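Local structure of putative short-chain dehydrogenase/reductase (Burkholderia xenovorans, 5K9Z) at residues A147-V152 against G253-G258; V233-D238 against H246-D251; A115-L120 against T162-A167. The protein probably works as an NAD- or NADP-dependent oxidoreductase of the short-chain dehydrogenase/reductase family, interconverting alcohols and carbonyl compounds. All blocks are in the same frame, centred on the assembly; numbering follows the deposited sequence. Where two conformers were deposited one is given.

Contact 1. Residues A147-V152 against G253-G258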
ATOM      1  N   ALA C 147      -8.992 -11.422  -4.742  1.00 14.17           N
ATOM      2  CA  ALA C 147      -7.958 -10.740  -5.503  1.00 13.37           C
ATOM      3  C   ALA C 147      -6.642 -11.433  -5.176  1.00 15.97           C
ATOM      4  O   ALA C 147      -6.573 -12.661  -5.253  1.00 19.25           O
ATOM      5  CB  ALA C 147      -7.932  -9.239  -5.197  1.00 13.17           C
ATOM      6  N   SER C 148      -5.634 -10.685  -4.738  1.00 17.57           N
ATOM      7  CA  SER C 148      -4.289 -11.205  -4.492  1.00 15.42           C
ATOM      8  C   SER C 148      -3.432 -10.064  -3.969  1.00 13.62           C
ATOM      9  O   SER C 148      -3.727  -8.895  -4.216  1.00 19.15           O
ATOM     10  CB  SER C 148      -3.657 -11.765  -5.772  1.00 18.58           C
ATOM     11  OG  SER C 148      -2.267 -11.914  -5.616  1.00 22.09           O
ATOM     12  N   THR C 149      -2.324 -10.420  -3.304  1.00 13.88           N
ATOM     13  CA  THR C 149      -1.328  -9.414  -2.962  1.00 17.89           C
ATOM     14  C   THR C 149      -0.806  -8.704  -4.204  1.00 13.88           C
ATOM     15  O   THR C 149      -0.376  -7.545  -4.122  1.00 13.94           O
ATOM     16  CB  THR C 149      -0.152 -10.053  -2.201  1.00 18.56           C
ATOM     17  OG1 THR C 149       0.317 -11.197  -2.915  1.00 21.35           O
ATOM     18  CG2 THR C 149      -0.583 -10.499  -0.838  1.00 23.64           C
ATOM     19  N   ALA C 150      -0.850  -9.369  -5.366  1.00 13.79           N
ATOM     20  CA  ALA C 150      -0.488  -8.716  -6.616  1.00 13.73           C
ATOM     21  C   ALA C 150      -1.443  -7.583  -6.987  1.00 20.62           C
ATOM     22  O   ALA C 150      -1.104  -6.760  -7.847  1.00 20.86           O
ATOM     23  CB  ALA C 150      -0.434  -9.754  -7.746  1.00 13.74           C
ATOM     24  N   GLY C 151      -2.594  -7.494  -6.332  1.00 14.68           N
ATOM     25  CA  GLY C 151      -3.470  -6.346  -6.503  1.00 14.01           C
ATOM     26  C   GLY C 151      -3.116  -5.163  -5.637  1.00 18.89           C
ATOM     27  O   GLY C 151      -3.697  -4.087  -5.801  1.00 13.97           O
ATOM     28  N   VAL C 152      -2.134  -5.332  -4.759  1.00 16.35           N
ATOM     29  CA  VAL C 152      -1.752  -4.301  -3.810  1.00 22.43           C
ATOM     30  C   VAL C 152      -0.388  -3.683  -4.123  1.00 22.74           C
ATOM     31  O   VAL C 152      -0.148  -2.525  -3.741  1.00 19.31           O
ATOM     32  CB  VAL C 152      -1.776  -4.894  -2.378  1.00 26.46           C
ATOM     33  CG1 VAL C 152      -0.891  -4.149  -1.414  1.00 29.36           C
ATOM     34  CG2 VAL C 152      -3.229  -4.972  -1.860  1.00 27.72           C
ATOM     35  N   GLY C 253       2.061 -10.831   6.226  1.00 18.82           N
ATOM     36  CA  GLY C 253       2.627  -9.499   6.390  1.00 16.75           C
ATOM     37  C   GLY C 253       3.598  -9.032   5.324  1.00 22.60           C
ATOM     38  O   GLY C 253       4.171  -7.946   5.470  1.00 19.42           O
ATOM     39  N   VAL C 254       3.750  -9.776   4.220  1.00 19.10           N
ATOM     40  CA  VAL C 254       4.809  -9.483   3.255  1.00 20.22           C
ATOM     41  C   VAL C 254       4.627  -8.106   2.612  1.00 18.68           C
ATOM     42  O   VAL C 254       5.608  -7.380   2.392  1.00 19.54           O
ATOM     43  CB  VAL C 254       4.888 -10.602   2.195  1.00 24.84           C
ATOM     44  CG1 VAL C 254       5.714 -10.151   1.007  1.00 22.97           C
ATOM     45  CG2 VAL C 254       5.485 -11.873   2.819  1.00 20.62           C
ATOM     46  N   THR C 255       3.386  -7.733   2.265  1.00 17.61           N
ATOM     47  CA  THR C 255       3.192  -6.499   1.501  1.00 28.13           C
ATOM     48  C   THR C 255       3.472  -5.253   2.344  1.00 28.60           C
ATOM     49  O   THR C 255       3.877  -4.225   1.795  1.00 24.89           O
ATOM     50  CB  THR C 255       1.768  -6.421   0.912  1.00 24.27           C
ATOM     51  OG1 THR C 255       0.790  -6.501   1.958  1.00 20.36           O
ATOM     52  CG2 THR C 255       1.522  -7.539  -0.098  1.00 23.04           C
ATOM     53  N   VAL C 256       3.275  -5.322   3.657  1.00 16.95           N
ATOM     54  CA  VAL C 256       3.433  -4.159   4.527  1.00 18.79           C
ATOM     55  C   VAL C 256       4.573  -4.302   5.529  1.00 18.79           C
ATOM     56  O   VAL C 256       4.901  -3.313   6.214  1.00 18.00           O
ATOM     57  CB  VAL C 256       2.121  -3.817   5.273  1.00 16.89           C
ATOM     58  CG1 VAL C 256       1.060  -3.275   4.301  1.00 19.92           C
ATOM     59  CG2 VAL C 256       1.600  -5.023   6.012  1.00 16.04           C
ATOM     60  N   ALA C 257       5.207  -5.469   5.642  1.00 20.02           N
ATOM     61  CA  ALA C 257       6.287  -5.618   6.616  1.00 20.15           C
ATOM     62  C   ALA C 257       7.467  -6.362   6.020  1.00 21.29           C
ATOM     63  O   ALA C 257       8.419  -6.667   6.750  1.00 21.55           O
ATOM     64  CB  ALA C 257       5.826  -6.355   7.878  1.00 19.70           C
ATOM     65  N   GLY C 258       7.455  -6.612   4.720  1.00 25.43           N
ATOM     66  CA  GLY C 258       8.647  -7.134   4.086  1.00 26.86           C
ATOM     67  C   GLY C 258       8.640  -8.643   3.972  1.00 29.57           C
ATOM     68  O   GLY C 258       8.011  -9.360   4.751  1.00 28.67           O
TER
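T149 and T255 share a first torsion, OG1 tucked between the backbone N and the carbonyl carbon (chi1 50° and 58°), which places each CG2 beside its own N, anti to the carbonyl carbon. With both side chains directed across the contact, the methyl T255 CG2 lies 3.7 Å from T149 CB and 3.7 Å from T149 CG2, so one methyl rests over a whole CB-CG2 bond. The two side chains cross obliquely. V152 supplies a looser second point of contact, its CG1 4.2 Å from T255 CB. The touch is thus wholly apolar and small, burying 114 Å².

Local bonds set the shape of each side. In 147-152, S148 OG accepts from A150 N at 2.9 Å with an N-H...O angle of 160°, an ST turn that opens the 3-10 turn 149-151. The turn is closed by the backbone bonds G151 N to S148 O (2.8 Å) and V152 N to T149 O (2.9 Å), and it brings T149 and V152 to the same side, facing T255. S148 stands thirteen residues before Y161, which it touches, the spacing of the Ser and Tyr in classical members of the family; it is consistent with the active-site serine. On the other side, G253 takes the N-cap position with positive phi, and the carboxylate of D251 receives both G253 N and T255 N, tying down the first turn of helix 254-257.

The loop carrying 147-152 leaves strand 141-146 beside strand 184-191, with backbone bonds from A147 to V189 and T149 to P191. L156 touches both threonines, V152 leans on helix 159-179, and V256 makes backbone hydrogen bonds to the second subunit.

Contact 2. Residues V233-D238 against H246-D251; sequences VYLASD and HTLVVD
The phenol ring of Y234 meets L248 at a single corner: the methyl L248 CD2 lies 4.2 Å from Y234 CD2 and approaches obliquely, while the two side chains cross at about a right angle. The same L248 methyl, CD2, also lies 4.1 Å from L235 CG, so it is shared between two neighbouring residues of the helix. L248 CG is anti to the backbone N (chi1 175°), which extends the side chain from the strand toward the helix. L235 is extended too, from a CG that lies beside its own N, and it also touches N187 and V189 of the adjacent strand 184-191.

This is the helix-to-sheet packing of the Rossmann fold. Helix 225-236 belongs to the crossover that joins strand 184-191 to its parallel neighbour 247-250, the outermost strand of the chain's sheet on that side. L248 and V250 face the helix, touching A231 and I228, and T247 and V249 alternate with them along the strand.

Past A236 the helix stops. S237 turns its hydroxyl back, and S237 OG donates to Y234 O at 2.7 Å, tilted 19° from the carbonyl plane; S237 N donates to that same oxygen at 3.1 Å, so two bonds grip one carbonyl. D238, next in the chain, forms a salt bridge with R16; one turn back, R185 NH2 donates to L235 O.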
ATOM      1  N   VAL C 233     -15.658 -16.155   4.731  1.00 18.43           N
ATOM      2  CA  VAL C 233     -16.816 -16.363   5.598  1.00 21.72           C
ATOM      3  C   VAL C 233     -16.899 -15.244   6.633  1.00 19.79           C
ATOM      4  O   VAL C 233     -17.981 -14.703   6.892  1.00 17.07           O
ATOM      5  CB  VAL C 233     -16.775 -17.764   6.240  1.00 22.87           C
ATOM      6  CG1 VAL C 233     -17.789 -17.871   7.375  1.00 18.61           C
ATOM      7  CG2 VAL C 233     -17.086 -18.831   5.175  1.00 19.25           C
ATOM      8  N   TYR C 234     -15.757 -14.841   7.205  1.00 18.45           N
ATOM      9  CA  TYR C 234     -15.766 -13.666   8.081  1.00 21.33           C
ATOM     10  C   TYR C 234     -16.405 -12.464   7.379  1.00 21.18           C
ATOM     11  O   TYR C 234     -17.318 -11.823   7.922  1.00 14.80           O
ATOM     12  CB  TYR C 234     -14.358 -13.309   8.552  1.00 13.50           C
ATOM     13  CG  TYR C 234     -14.326 -11.944   9.214  1.00 14.54           C
ATOM     14  CD1 TYR C 234     -14.928 -11.732  10.453  1.00 15.70           C
ATOM     15  CD2 TYR C 234     -13.737 -10.859   8.575  1.00 16.64           C
ATOM     16  CE1 TYR C 234     -14.922 -10.469  11.052  1.00 16.55           C
ATOM     17  CE2 TYR C 234     -13.734  -9.600   9.152  1.00 16.01           C
ATOM     18  CZ  TYR C 234     -14.316  -9.412  10.389  1.00 16.85           C
ATOM     19  OH  TYR C 234     -14.303  -8.152  10.946  1.00 17.94           O
ATOM     20  N   LEU C 235     -15.954 -12.158   6.159  1.00 17.86           N
ATOM     21  CA  LEU C 235     -16.487 -10.990   5.465  1.00 19.24           C
ATOM     22  C   LEU C 235     -17.971 -11.135   5.137  1.00 21.39           C
ATOM     23  O   LEU C 235     -18.688 -10.125   5.083  1.00 18.85           O
ATOM     24  CB  LEU C 235     -15.686 -10.700   4.194  1.00 19.53           C
ATOM     25  CG  LEU C 235     -14.275 -10.131   4.370  1.00 18.78           C
ATOM     26  CD1 LEU C 235     -13.574  -9.993   3.034  1.00 15.62           C
ATOM     27  CD2 LEU C 235     -14.304  -8.792   5.091  1.00 15.20           C
ATOM     28  N   ALA C 236     -18.457 -12.363   4.911  1.00 21.02           N
ATOM     29  CA  ALA C 236     -19.879 -12.550   4.615  1.00 21.42           C
ATOM     30  C   ALA C 236     -20.748 -12.569   5.867  1.00 24.14           C
ATOM     31  O   ALA C 236     -21.973 -12.409   5.763  1.00 20.16           O
ATOM     32  CB  ALA C 236     -20.109 -13.842   3.836  1.00 18.73           C
ATOM     33  N   SER C 237     -20.149 -12.752   7.038  1.00 17.80           N
ATOM     34  CA  SER C 237     -20.912 -12.944   8.257  1.00 22.98           C
ATOM     35  C   SER C 237     -21.468 -11.611   8.752  1.00 21.94           C
ATOM     36  O   SER C 237     -21.025 -10.535   8.349  1.00 15.96           O
ATOM     37  CB  SER C 237     -20.038 -13.584   9.344  1.00 21.45           C
ATOM     38  OG  SER C 237     -19.080 -12.659   9.848  1.00 22.32           O
ATOM     39  N   ASP C 238     -22.468 -11.693   9.629  1.00 21.59           N
ATOM     40  CA  ASP C 238     -23.017 -10.475  10.208  1.00 26.60           C
ATOM     41  C   ASP C 238     -21.992  -9.706  11.045  1.00 27.07           C
ATOM     42  O   ASP C 238     -22.159  -8.495  11.221  1.00 22.84           O
ATOM     43  CB  ASP C 238     -24.245 -10.801  11.060  1.00 33.77           C
ATOM     44  CG  ASP C 238     -25.437 -11.253  10.224  1.00 43.39           C
ATOM     45  OD1 ASP C 238     -25.506 -10.900   9.025  1.00 36.61           O
ATOM     46  OD2 ASP C 238     -26.299 -11.979  10.770  1.00 47.91           O
ATOM     47  N   HIS C 246     -13.309  -3.176   1.627  1.00 12.64           N
ATOM     48  CA  HIS C 246     -12.020  -3.463   2.251  1.00 12.91           C
ATOM     49  C   HIS C 246     -11.305  -4.575   1.501  1.00 14.11           C
ATOM     50  O   HIS C 246     -11.938  -5.454   0.913  1.00 12.61           O
ATOM     51  CB  HIS C 246     -12.205  -3.874   3.715  1.00 12.08           C
ATOM     52  CG  HIS C 246     -10.916  -4.153   4.442  1.00 12.59           C
ATOM     53  ND1 HIS C 246      -9.902  -3.227   4.549  1.00 17.68           N
ATOM     54  CD2 HIS C 246     -10.483  -5.261   5.087  1.00 15.76           C
ATOM     55  CE1 HIS C 246      -8.902  -3.747   5.241  1.00 18.03           C
ATOM     56  NE2 HIS C 246      -9.230  -4.981   5.585  1.00 15.01           N
ATOM     57  N   THR C 247      -9.981  -4.535   1.530  1.00 13.67           N
ATOM     58  CA  THR C 247      -9.172  -5.628   0.989  1.00 16.49           C
ATOM     59  C   THR C 247      -8.522  -6.330   2.170  1.00 15.60           C
ATOM     60  O   THR C 247      -7.567  -5.816   2.761  1.00 11.89           O
ATOM     61  CB  THR C 247      -8.138  -5.131  -0.009  1.00 17.34           C
ATOM     62  OG1 THR C 247      -8.813  -4.515  -1.107  1.00 15.52           O
ATOM     63  CG2 THR C 247      -7.288  -6.319  -0.547  1.00 18.57           C
ATOM     64  N   LEU C 248      -9.062  -7.488   2.532  1.00 14.16           N
ATOM     65  CA  LEU C 248      -8.528  -8.244   3.653  1.00 14.11           C
ATOM     66  C   LEU C 248      -7.330  -9.050   3.157  1.00 15.84           C
ATOM     67  O   LEU C 248      -7.490  -9.995   2.377  1.00 15.58           O
ATOM     68  CB  LEU C 248      -9.614  -9.136   4.241  1.00 14.97           C
ATOM     69  CG  LEU C 248      -9.245 -10.103   5.353  1.00 16.74           C
ATOM     70  CD1 LEU C 248      -8.424  -9.413   6.415  1.00 15.66           C
ATOM     71  CD2 LEU C 248     -10.522 -10.680   5.943  1.00 18.24           C
ATOM     72  N   VAL C 249      -6.131  -8.663   3.587  1.00 18.23           N
ATOM     73  CA  VAL C 249      -4.884  -9.246   3.086  1.00 18.12           C
ATOM     74  C   VAL C 249      -4.485 -10.413   3.981  1.00 19.94           C
ATOM     75  O   VAL C 249      -4.456 -10.283   5.215  1.00 13.79           O
ATOM     76  CB  VAL C 249      -3.764  -8.194   3.028  1.00 12.99           C
ATOM     77  CG1 VAL C 249      -2.430  -8.833   2.601  1.00 17.04           C
ATOM     78  CG2 VAL C 249      -4.152  -7.023   2.118  1.00 12.92           C
ATOM     79  N   VAL C 250      -4.178 -11.555   3.362  1.00 14.25           N
ATOM     80  CA  VAL C 250      -3.801 -12.766   4.091  1.00 15.42           C
ATOM     81  C   VAL C 250      -2.477 -13.217   3.485  1.00 16.25           C
ATOM     82  O   VAL C 250      -2.447 -14.066   2.592  1.00 16.84           O
ATOM     83  CB  VAL C 250      -4.865 -13.871   3.997  1.00 14.12           C
ATOM     84  CG1 VAL C 250      -4.508 -15.044   4.926  1.00 17.31           C
ATOM     85  CG2 VAL C 250      -6.272 -13.323   4.309  1.00 13.20           C
ATOM     86  N   ASP C 251      -1.355 -12.646   3.982  1.00 15.24           N
ATOM     87  CA  ASP C 251      -0.073 -12.858   3.315  1.00 22.12           C
ATOM     88  C   ASP C 251       1.099 -12.926   4.291  1.00 16.91           C
ATOM     89  O   ASP C 251       2.234 -12.673   3.885  1.00 17.75           O
ATOM     90  CB  ASP C 251       0.171 -11.729   2.283  1.00 22.73           C
ATOM     91  CG  ASP C 251       0.560 -10.384   2.935  1.00 25.36           C
ATOM     92  OD1 ASP C 251       0.308 -10.159   4.142  1.00 22.58           O
ATOM     93  OD2 ASP C 251       1.099  -9.523   2.218  1.00 23.00           O
TER

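Contact 3. Residues A115-L120 against T162-A167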
ATOM      1  N   ALA C 115      -7.074 -12.463 -22.911  1.00 17.24           N
ATOM      2  CA  ALA C 115      -7.537 -13.697 -22.282  1.00 18.79           C
ATOM      3  C   ALA C 115      -7.381 -13.641 -20.763  1.00 21.61           C
ATOM      4  O   ALA C 115      -8.262 -14.102 -20.027  1.00 17.88           O
ATOM      5  CB  ALA C 115      -6.780 -14.905 -22.837  1.00 17.21           C
ATOM      6  N   THR C 116      -6.256 -13.104 -20.277  1.00 17.83           N
ATOM      7  CA  THR C 116      -6.032 -13.031 -18.834  1.00 18.05           C
ATOM      8  C   THR C 116      -7.057 -12.116 -18.176  1.00 19.83           C
ATOM      9  O   THR C 116      -7.713 -12.499 -17.202  1.00 15.07           O
ATOM     10  CB  THR C 116      -4.614 -12.542 -18.530  1.00 14.64           C
ATOM     11  OG1 THR C 116      -3.656 -13.424 -19.123  1.00 18.68           O
ATOM     12  CG2 THR C 116      -4.360 -12.491 -16.986  1.00 14.30           C
ATOM     13  N   LEU C 117      -7.237 -10.912 -18.731  1.00 14.94           N
ATOM     14  CA  LEU C 117      -8.170  -9.944 -18.155  1.00 14.83           C
ATOM     15  C   LEU C 117      -9.623 -10.401 -18.282  1.00 16.95           C
ATOM     16  O   LEU C 117     -10.456 -10.028 -17.449  1.00 23.49           O
ATOM     17  CB  LEU C 117      -7.959  -8.576 -18.806  1.00 14.44           C
ATOM     18  CG  LEU C 117      -6.957  -7.622 -18.119  1.00 23.69           C
ATOM     19  CD1 LEU C 117      -5.623  -8.265 -17.829  1.00 31.58           C
ATOM     20  CD2 LEU C 117      -6.748  -6.399 -18.995  1.00 28.87           C
ATOM     21  N   GLY C 118      -9.937 -11.225 -19.292  1.00 16.83           N
ATOM     22  CA  GLY C 118     -11.298 -11.724 -19.437  1.00 16.34           C
ATOM     23  C   GLY C 118     -11.736 -12.541 -18.238  1.00 20.71           C
ATOM     24  O   GLY C 118     -12.858 -12.388 -17.743  1.00 20.30           O
ATOM     25  N   VAL C 119     -10.832 -13.376 -17.722  1.00 17.37           N
ATOM     26  CA  VAL C 119     -11.116 -14.186 -16.546  1.00 14.93           C
ATOM     27  C   VAL C 119     -10.971 -13.359 -15.263  1.00 19.42           C
ATOM     28  O   VAL C 119     -11.850 -13.368 -14.390  1.00 20.13           O
ATOM     29  CB  VAL C 119     -10.188 -15.421 -16.516  1.00 19.80           C
ATOM     30  CG1 VAL C 119     -10.426 -16.226 -15.268  1.00 17.14           C
ATOM     31  CG2 VAL C 119     -10.337 -16.301 -17.806  1.00 23.32           C
ATOM     32  N   LEU C 120      -9.834 -12.678 -15.103  1.00 14.15           N
ATOM     33  CA  LEU C 120      -9.494 -12.109 -13.804  1.00 13.49           C
ATOM     34  C   LEU C 120     -10.159 -10.772 -13.533  1.00 14.41           C
ATOM     35  O   LEU C 120     -10.270 -10.380 -12.362  1.00 16.64           O
ATOM     36  CB  LEU C 120      -7.972 -11.976 -13.662  1.00 16.52           C
ATOM     37  CG  LEU C 120      -7.212 -13.317 -13.660  1.00 18.73           C
ATOM     38  CD1 LEU C 120      -5.698 -13.141 -13.482  1.00 14.35           C
ATOM     39  CD2 LEU C 120      -7.746 -14.258 -12.592  1.00 15.36           C
ATOM     40  N   THR C 162      -1.072  -8.794 -12.283  1.00 18.74           N
ATOM     41  CA  THR C 162      -0.973  -7.672 -11.359  1.00 17.04           C
ATOM     42  C   THR C 162      -1.946  -6.556 -11.750  1.00 17.08           C
ATOM     43  O   THR C 162      -2.623  -5.983 -10.888  1.00 15.43           O
ATOM     44  CB  THR C 162       0.471  -7.166 -11.323  1.00 19.09           C
ATOM     45  OG1 THR C 162       1.359  -8.204 -10.837  1.00 14.06           O
ATOM     46  CG2 THR C 162       0.587  -5.934 -10.454  1.00 14.29           C
ATOM     47  N   SER C 163      -2.044  -6.242 -13.047  1.00 15.54           N
ATOM     48  CA  SER C 163      -2.949  -5.185 -13.477  0.59 19.58           C
ATOM     49  C   SER C 163      -4.402  -5.562 -13.195  1.00 13.51           C
ATOM     50  O   SER C 163      -5.186  -4.746 -12.681  1.00 16.27           O
ATOM     51  CB  SER C 163      -2.723  -4.909 -14.961  0.59 16.96           C
ATOM     52  OG  SER C 163      -3.488  -3.824 -15.425  0.59 17.02           O
ATOM     53  N   ALA C 164      -4.780  -6.794 -13.543  1.00 18.31           N
ATOM     54  CA  ALA C 164      -6.139  -7.277 -13.302  1.00 19.08           C
ATOM     55  C   ALA C 164      -6.492  -7.220 -11.820  1.00 14.42           C
ATOM     56  O   ALA C 164      -7.589  -6.795 -11.451  1.00 17.87           O
ATOM     57  CB  ALA C 164      -6.278  -8.712 -13.813  1.00 16.45           C
ATOM     58  N   LYS C 165      -5.576  -7.654 -10.953  1.00 17.33           N
ATOM     59  CA  LYS C 165      -5.891  -7.704  -9.528  1.00 13.07           C
ATOM     60  C   LYS C 165      -6.005  -6.303  -8.938  1.00 16.46           C
ATOM     61  O   LYS C 165      -6.834  -6.074  -8.051  1.00 15.98           O
ATOM     62  CB  LYS C 165      -4.831  -8.539  -8.790  1.00 13.13           C
ATOM     63  CG  LYS C 165      -4.838 -10.015  -9.187  1.00 16.91           C
ATOM     64  CD  LYS C 165      -6.121 -10.733  -8.737  1.00 13.14           C
ATOM     65  CE  LYS C 165      -6.108 -12.220  -9.128  1.00 16.46           C
ATOM     66  NZ  LYS C 165      -7.338 -12.939  -8.690  1.00 15.63           N
ATOM     67  N   HIS C 166      -5.166  -5.356  -9.405  1.00 13.21           N
ATOM     68  CA  HIS C 166      -5.339  -3.954  -9.030  1.00 18.28           C
ATOM     69  C   HIS C 166      -6.698  -3.439  -9.483  1.00 17.79           C
ATOM     70  O   HIS C 166      -7.375  -2.719  -8.743  1.00 15.24           O
ATOM     71  CB  HIS C 166      -4.230  -3.078  -9.635  1.00 13.51           C
ATOM     72  CG  HIS C 166      -2.970  -3.011  -8.821  1.00 22.25           C
ATOM     73  ND1 HIS C 166      -2.066  -4.050  -8.753  1.00 16.54           N
ATOM     74  CD2 HIS C 166      -2.441  -2.007  -8.074  1.00 18.79           C
ATOM     75  CE1 HIS C 166      -1.048  -3.700  -7.984  1.00 15.57           C
ATOM     76  NE2 HIS C 166      -1.238  -2.459  -7.579  1.00 18.86           N
ATOM     77  N   ALA C 167      -7.104  -3.797 -10.703  1.00 13.34           N
ATOM     78  CA  ALA C 167      -8.401  -3.382 -11.227  1.00 18.37           C
ATOM     79  C   ALA C 167      -9.558  -3.951 -10.403  1.00 17.72           C
ATOM     80  O   ALA C 167     -10.577  -3.272 -10.198  1.00 17.08           O
ATOM     81  CB  ALA C 167      -8.512  -3.791 -12.704  1.00 13.52           C
TER
HETATM   82  O   HOH W   1      -9.615 -11.754 -10.178  1.00 19.14           O
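Segments 115-120 and 162-167 are helices running in nearly the same direction, their axes 9.5 Å apart at closest and crossing at -29°. A wider pi-type turn interrupts the first at 118-120. L117 and A164 lie nearest in register, and A164 points its methyl at the other helix: A164 CB is 3.7 Å from L120 CB and 4.1 Å from L117 CD1, so two leucines three residues apart both touch this methyl.

K165 bends at its second torsion (chi2 -67°) and then runs straight, bringing K165 NZ to 4.1 Å from L120 CD2. K165 NZ donates to V146 O and, at 3.0 Å, to a water that in turn donates to L120 O at 2.7 Å. This lysine-water-carbonyl arrangement resembles the proposed proton relay of classical members of the family, where the carbonyl belongs to an asparagine; Y161 and K165 are consistent with their Tyr-x-x-x-Lys motif.

Helices 110-138 and 159-179 pack side by side here. Y161 and F98 lie against L120, V146, at the end of strand 141-146, accepts from the lysine, and F272 of the second subunit packs on A115 and T116.

The segments of contacts 1 and 3 alternate along the chain, in the order 115-120, 147-152, 162-167, 253-258, while both segments of contact 2 fall between 162-167 and 253-258. Centres lie about 15 Å apart for contacts 1 and 2, which touch at T149 CG2 to D251 CB (3.4 Å), and about 16 Å for 1 and 3, which touch at G151 CA to K165 CB (3.4 Å). Contacts 2 and 3, about 21 Å apart between centres, do not touch and sit on opposite sides of the chain's centre. Contact 1 therefore bridges the two, from the edge strand 247-250 to the helices of the probable active site. Contacts 1 and 3 also reach the second subunit.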